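N-acetylmuramoyl-L-alanine amidase (Mycobacteroides abscessus, PDB 7AGL) probably cleaves the amide bond between N-acetylmuramic acid and L-alanine in mycobacterial peptidoglycan, as a zinc-dependent amidase. Local coordinates at residues I9-P14 with N95-D100; L60-Q65 with K202-V207. All coordinates share one frame; numbering follows the deposited sequence.

Interaction 1: residues I9-P14 with N95-D100; sequences IVVLDP and NSYNPD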
loop_
_atom_site.group_PDB
_atom_site.type_symbol
_atom_site.label_atom_id
_atom_site.label_comp_id
_atom_site.label_asym_id
_atom_site.label_seq_id
_atom_site.Cartn_x
_atom_site.Cartn_y
_atom_site.Cartn_z
ATOM N N ILE A 9 -8.025 11.589 -9.759
ATOM C CA ILE A 9 -6.877 11.880 -8.896
ATOM C C ILE A 9 -6.578 10.661 -8.036
ATOM O O ILE A 9 -7.455 10.193 -7.298
ATOM C CB ILE A 9 -7.143 13.102 -7.995
ATOM C CG1 ILE A 9 -7.334 14.361 -8.840
ATOM C CG2 ILE A 9 -5.996 13.285 -7.008
ATOM C CD1 ILE A 9 -8.053 15.458 -8.122
ATOM N N VAL A 10 -5.330 10.178 -8.085
ATOM C CA VAL A 10 -4.899 9.045 -7.270
ATOM C C VAL A 10 -3.644 9.449 -6.499
ATOM O O VAL A 10 -2.708 10.011 -7.090
ATOM C CB VAL A 10 -4.632 7.796 -8.133
ATOM C CG1 VAL A 10 -4.065 6.645 -7.283
ATOM C CG2 VAL A 10 -5.930 7.372 -8.839
ATOM N N VAL A 11 -3.618 9.159 -5.184
ATOM C CA VAL A 11 -2.420 9.352 -4.358
ATOM C C VAL A 11 -1.823 7.986 -4.034
ATOM O O VAL A 11 -2.547 7.034 -3.686
ATOM C CB VAL A 11 -2.696 10.144 -3.057
ATOM C CG1 VAL A 11 -1.389 10.454 -2.339
ATOM C CG2 VAL A 11 -3.441 11.431 -3.361
ATOM N N LEU A 12 -0.498 7.891 -4.154
ATOM C CA LEU A 12 0.232 6.638 -3.976
ATOM C C LEU A 12 1.170 6.768 -2.792
ATOM O O LEU A 12 1.898 7.762 -2.687
ATOM C CB LEU A 12 1.040 6.301 -5.234
ATOM C CG LEU A 12 0.226 6.136 -6.519
ATOM C CD1 LEU A 12 1.152 6.015 -7.731
ATOM C CD2 LEU A 12 -0.669 4.906 -6.409
ATOM N N ASP A 13 1.174 5.764 -1.913
ATOM C CA ASP A 13 2.007 5.808 -0.706
ATOM C C ASP A 13 2.980 4.634 -0.683
ATOM O O ASP A 13 2.575 3.502 -0.349
ATOM C CB ASP A 13 1.113 5.786 0.540
ATOM C CG ASP A 13 1.896 5.546 1.819
ATOM O OD1 ASP A 13 2.958 6.181 1.956
ATOM O OD2 ASP A 13 1.429 4.740 2.664
ATOM N N PRO A 14 4.280 4.833 -1.054
ATOM C CA PRO A 14 5.268 3.760 -0.864
ATOM C C PRO A 14 5.640 3.662 0.607
ATOM O O PRO A 14 6.263 4.564 1.179
ATOM C CB PRO A 14 6.451 4.210 -1.739
ATOM C CG PRO A 14 6.281 5.702 -1.945
ATOM C CD PRO A 14 4.913 6.110 -1.451
ATOM N N ASN A 95 -5.171 13.046 2.056
ATOM C CA ASN A 95 -6.480 13.687 2.105
ATOM C C ASN A 95 -6.448 15.072 1.468
ATOM O O ASN A 95 -7.446 15.505 0.880
ATOM C CB ASN A 95 -6.967 13.763 3.555
ATOM C CG ASN A 95 -7.332 12.401 4.112
ATOM O OD1 ASN A 95 -7.734 11.494 3.366
ATOM N ND2 ASN A 95 -7.187 12.240 5.425
ATOM N N SER A 96 -5.301 15.759 1.527
ATOM C CA SER A 96 -5.208 17.125 1.017
ATOM C C SER A 96 -5.393 17.211 -0.496
ATOM O O SER A 96 -5.664 18.299 -1.011
ATOM C CB SER A 96 -3.860 17.748 1.411
ATOM O OG SER A 96 -2.797 17.304 0.574
ATOM N N TYR A 97 -5.280 16.103 -1.219
ATOM C CA TYR A 97 -5.443 16.120 -2.671
ATOM C C TYR A 97 -6.879 15.856 -3.125
ATOM O O TYR A 97 -7.124 15.802 -4.334
ATOM C CB TYR A 97 -4.509 15.094 -3.320
ATOM C CG TYR A 97 -3.052 15.501 -3.314
ATOM C CD1 TYR A 97 -2.575 16.437 -4.231
ATOM C CD2 TYR A 97 -2.148 14.951 -2.401
ATOM C CE1 TYR A 97 -1.244 16.829 -4.234
ATOM C CE2 TYR A 97 -0.804 15.320 -2.415
ATOM C CZ TYR A 97 -0.362 16.263 -3.333
ATOM O OH TYR A 97 0.968 16.652 -3.354
ATOM N N ASN A 98 -7.832 15.714 -2.195
ATOM C CA ASN A 98 -9.192 15.291 -2.530
ATOM C C ASN A 98 -9.206 14.141 -3.544
ATOM O O ASN A 98 -9.935 14.200 -4.547
ATOM C CB ASN A 98 -9.993 16.481 -3.061
ATOM C CG ASN A 98 -11.488 16.247 -3.002
ATOM O OD1 ASN A 98 -11.960 15.380 -2.268
ATOM N ND2 ASN A 98 -12.245 17.030 -3.771
ATOM N N PRO A 99 -8.454 13.069 -3.312
ATOM C CA PRO A 99 -8.321 12.029 -4.337
ATOM C C PRO A 99 -9.579 11.186 -4.502
ATOM O O PRO A 99 -10.393 11.012 -3.591
ATOM C CB PRO A 99 -7.167 11.173 -3.812
ATOM C CG PRO A 99 -7.279 11.293 -2.323
ATOM C CD PRO A 99 -7.714 12.718 -2.083
ATOM N N ASP A 100 -9.697 10.617 -5.700
ATOM C CA ASP A 100 -10.741 9.641 -5.967
ATOM C C ASP A 100 -10.388 8.270 -5.400
ATOM O O ASP A 100 -11.293 7.476 -5.107
ATOM C CB ASP A 100 -10.974 9.566 -7.476
ATOM C CG ASP A 100 -11.462 10.888 -8.045
ATOM O OD1 ASP A 100 -12.611 11.266 -7.741
ATOM O OD2 ASP A 100 -10.703 11.568 -8.766
#
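I9 and D100 grip each other through two hydrogen bonds that use both polar backbone atoms of I9. The carbonyl O of I9 accepts the backbone N of D100 at 2.8 Å, in the more bent of the two bonds. Its N donates to OD2 of D100 at 2.9 Å along a straighter path of 163°, and the carboxylate receives it through the anti lone pair, the one directed away from OD1. The aspartate can reach back in this way because its CG stands beside its own backbone N (chi1 -62°). Its OD1 forms a weak, long ion pair with R8.

Next to this polar clasp lies an apolar patch. CG2 of I9 rests on P99 CA and on the carbonyl O of Y97, both at 3.8 Å, and CD1 of I9 comes up against the same carbonyl O. One step up the strand, V11 sends a single methyl, CG2, between two neighbours. It meets P99 CB at 3.8 Å and Y97 CB at the same distance of 3.8 Å. V11 and the tyrosine side chain cross at about a right angle, and the methyl touches the root of the ring, near CG and CD2, from an oblique direction. The pyrrolidine of P99 is thus bordered by both I9 and V11.

The segment 95-100 leads from helix 87-96, through N98 with its positive phi, into strand 101-108. It ends a beta-alpha-beta crossover that starts from strand 72-75 and passes over strand 9-14, which lies between the two in the parallel part of the sheet; the loop is packed against this intervening strand. The two bonds to I9 fix the point where the chain enters the sheet, while the apolar patch holds the loop against the strand.

Interaction 2: residues L60-Q65 with K202-V207; sequences LLIRQQ and KYAQAV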
loop_
_atom_site.group_PDB
_atom_site.type_symbol
_atom_site.label_atom_id
_atom_site.label_comp_id
_atom_site.label_asym_id
_atom_site.label_seq_id
_atom_site.Cartn_x
_atom_site.Cartn_y
_atom_site.Cartn_z
ATOM N N LEU A 60 6.873 4.080 -8.114
ATOM C CA LEU A 60 7.297 4.873 -9.274
ATOM C C LEU A 60 6.738 4.292 -10.570
ATOM O O LEU A 60 6.339 5.035 -11.477
ATOM C CB LEU A 60 8.825 4.962 -9.356
ATOM C CG LEU A 60 9.528 5.687 -8.207
ATOM C CD1 LEU A 60 11.016 5.747 -8.491
ATOM C CD2 LEU A 60 8.959 7.081 -8.036
ATOM N N LEU A 61 6.693 2.962 -10.669
ATOM C CA LEU A 61 6.163 2.330 -11.871
ATOM C C LEU A 61 4.653 2.503 -11.964
ATOM O O LEU A 61 4.118 2.754 -13.052
ATOM C CB LEU A 61 6.543 0.845 -11.892
ATOM C CG LEU A 61 8.043 0.555 -11.939
ATOM C CD1 LEU A 61 8.264 -0.936 -11.745
ATOM C CD2 LEU A 61 8.666 1.027 -13.262
ATOM N N ILE A 62 3.948 2.371 -10.833
ATOM C CA ILE A 62 2.509 2.642 -10.814
ATOM C C ILE A 62 2.230 4.068 -11.277
ATOM O O ILE A 62 1.351 4.304 -12.122
ATOM C CB ILE A 62 1.926 2.395 -9.409
ATOM C CG1 ILE A 62 2.044 0.914 -9.033
ATOM C CG2 ILE A 62 0.468 2.817 -9.373
ATOM C CD1 ILE A 62 1.778 0.657 -7.557
ATOM N N ARG A 63 2.971 5.040 -10.727
ATOM C CA ARG A 63 2.738 6.446 -11.063
ATOM C C ARG A 63 2.909 6.683 -12.553
ATOM O O ARG A 63 2.078 7.338 -13.192
ATOM C CB ARG A 63 3.684 7.372 -10.286
ATOM C CG ARG A 63 3.204 8.839 -10.353
ATOM C CD ARG A 63 4.222 9.899 -10.838
ATOM N NE ARG A 63 5.243 9.440 -11.779
ATOM C CZ ARG A 63 5.291 9.738 -13.080
ATOM N NH1 ARG A 63 4.355 10.491 -13.643
ATOM N NH2 ARG A 63 6.292 9.278 -13.828
ATOM N N GLN A 64 3.987 6.147 -13.123
ATOM C CA GLN A 64 4.251 6.342 -14.542
ATOM C C GLN A 64 3.113 5.797 -15.402
ATOM O O GLN A 64 2.695 6.442 -16.375
ATOM C CB GLN A 64 5.577 5.672 -14.897
ATOM C CG GLN A 64 6.093 5.962 -16.294
ATOM C CD GLN A 64 7.307 5.112 -16.636
ATOM O OE1 GLN A 64 7.643 4.165 -15.913
ATOM N NE2 GLN A 64 7.972 5.444 -17.743
ATOM N N GLN A 65 2.598 4.611 -15.058
ATOM C CA GLN A 65 1.512 4.022 -15.835
ATOM C C GLN A 65 0.234 4.841 -15.701
ATOM O O GLN A 65 -0.470 5.069 -16.692
ATOM C CB GLN A 65 1.284 2.576 -15.389
ATOM C CG GLN A 65 2.486 1.658 -15.600
ATOM C CD GLN A 65 2.288 0.280 -14.987
ATOM O OE1 GLN A 65 1.169 -0.231 -14.923
ATOM N NE2 GLN A 65 3.375 -0.328 -14.537
ATOM N N LYS A 202 5.354 -6.136 -13.146
ATOM C CA LYS A 202 4.126 -6.938 -13.104
ATOM C C LYS A 202 3.256 -6.593 -11.895
ATOM O O LYS A 202 2.028 -6.510 -12.014
ATOM C CB LYS A 202 4.466 -8.430 -13.087
ATOM C CG LYS A 202 4.814 -9.013 -14.424
ATOM C CD LYS A 202 4.868 -10.525 -14.307
ATOM C CE LYS A 202 3.867 -11.191 -15.241
ATOM N NZ LYS A 202 4.144 -10.828 -16.656
ATOM N N TYR A 203 3.866 -6.433 -10.716
ATOM C CA TYR A 203 3.108 -5.944 -9.561
ATOM C C TYR A 203 2.419 -4.625 -9.876
ATOM O O TYR A 203 1.233 -4.432 -9.575
ATOM C CB TYR A 203 4.035 -5.741 -8.364
ATOM C CG TYR A 203 4.434 -6.983 -7.602
ATOM C CD1 TYR A 203 3.499 -7.959 -7.251
ATOM C CD2 TYR A 203 5.754 -7.161 -7.206
ATOM C CE1 TYR A 203 3.878 -9.086 -6.528
ATOM C CE2 TYR A 203 6.137 -8.271 -6.485
ATOM C CZ TYR A 203 5.200 -9.231 -6.147
ATOM O OH TYR A 203 5.608 -10.339 -5.433
ATOM N N ALA A 204 3.164 -3.687 -10.466
ATOM C CA ALA A 204 2.609 -2.358 -10.701
ATOM C C ALA A 204 1.452 -2.419 -11.689
ATOM O O ALA A 204 0.423 -1.767 -11.478
ATOM C CB ALA A 204 3.704 -1.409 -11.207
ATOM N N GLN A 205 1.614 -3.176 -12.784
ATOM C CA GLN A 205 0.547 -3.289 -13.781
ATOM C C GLN A 205 -0.723 -3.831 -13.151
ATOM O O GLN A 205 -1.831 -3.376 -13.469
ATOM C CB GLN A 205 0.985 -4.201 -14.922
ATOM C CG GLN A 205 2.080 -3.626 -15.770
ATOM C CD GLN A 205 2.504 -4.599 -16.839
ATOM O OE1 GLN A 205 1.666 -5.102 -17.600
ATOM N NE2 GLN A 205 3.801 -4.895 -16.892
ATOM N N ALA A 206 -0.575 -4.803 -12.248
ATOM C CA ALA A 206 -1.736 -5.419 -11.617
ATOM C C ALA A 206 -2.445 -4.429 -10.704
ATOM O O ALA A 206 -3.676 -4.343 -10.714
ATOM C CB ALA A 206 -1.308 -6.661 -10.835
ATOM N N VAL A 207 -1.678 -3.670 -9.911
ATOM C CA VAL A 207 -2.271 -2.624 -9.083
ATOM C C VAL A 207 -2.997 -1.608 -9.952
ATOM O O VAL A 207 -4.121 -1.188 -9.634
ATOM C CB VAL A 207 -1.185 -1.967 -8.215
ATOM C CG1 VAL A 207 -1.725 -0.713 -7.503
ATOM C CG2 VAL A 207 -0.657 -2.994 -7.203
#
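Q65 reaches across from helix 51-68 to helix 197-215, its chain extended beyond CG. CB starts out toward the partner helix, and CG, beside the backbone N (chi1 -62°), carries the chain onward to the amide. CD arrives 4.0 Å from Q205 CG, and there the two amide atoms part. OE1 lies against the backbone of Q205, 3.3 Å from its CA, and also touches its CG. NE2 turns to the methyl of A204, at 3.5 Å from CB. The two glutamine side chains cross at about a right angle with their amide planes 74° apart, and no hydrogen bond joins them; Q205 NE2 instead bonds S201 OG within its own helix. Q65 is modelled in two conformers, so these details describe one of them.

The small A204 is consistent with the close approach of the helices, the axes of the short segments coming to 8.6 Å at a crossing angle of -48°. Its CB also packs on I62 CG1 at 3.6 Å and L61 CB at 3.7 Å. Farther along I62, CD1 meets V207 CG1 at 3.8 Å, the two side chains crossing at about a right angle. V207 in turn leans on M141 and L145 of helix 132-147.

Both helices lie side by side on one face of the mixed sheet, touching L12 and V10 respectively, and the I62 side chain is about 14 Å from the zinc ion: structural packing away from the metal. With no hydrogen bond between 60-65 and 202-207, van der Waals fit holds the pair, glutamines included as contact surface.

How the interactions relate
Interactions 1 and 2 meet at strand 9-14: L12 CD1 packs on I62 CG2 at 3.7 Å, so the strand held by the loop at 95-100 also lies against helix 51-68. In interaction 1 V11 and P99 are buried while Y97 and N98 are exposed; in interaction 2 I62, A204 and V207 are buried and the glutamines partly exposed. Interaction 1 secures the start of strand 9-14, an inner strand of the mixed sheet, and combines backbone and carboxylate hydrogen bonds with an apolar patch. Interaction 2 joins two helices, and relies on packing alone. Helix 197-215 is common to both neighbourhoods, since its L215 touches V10 and D100.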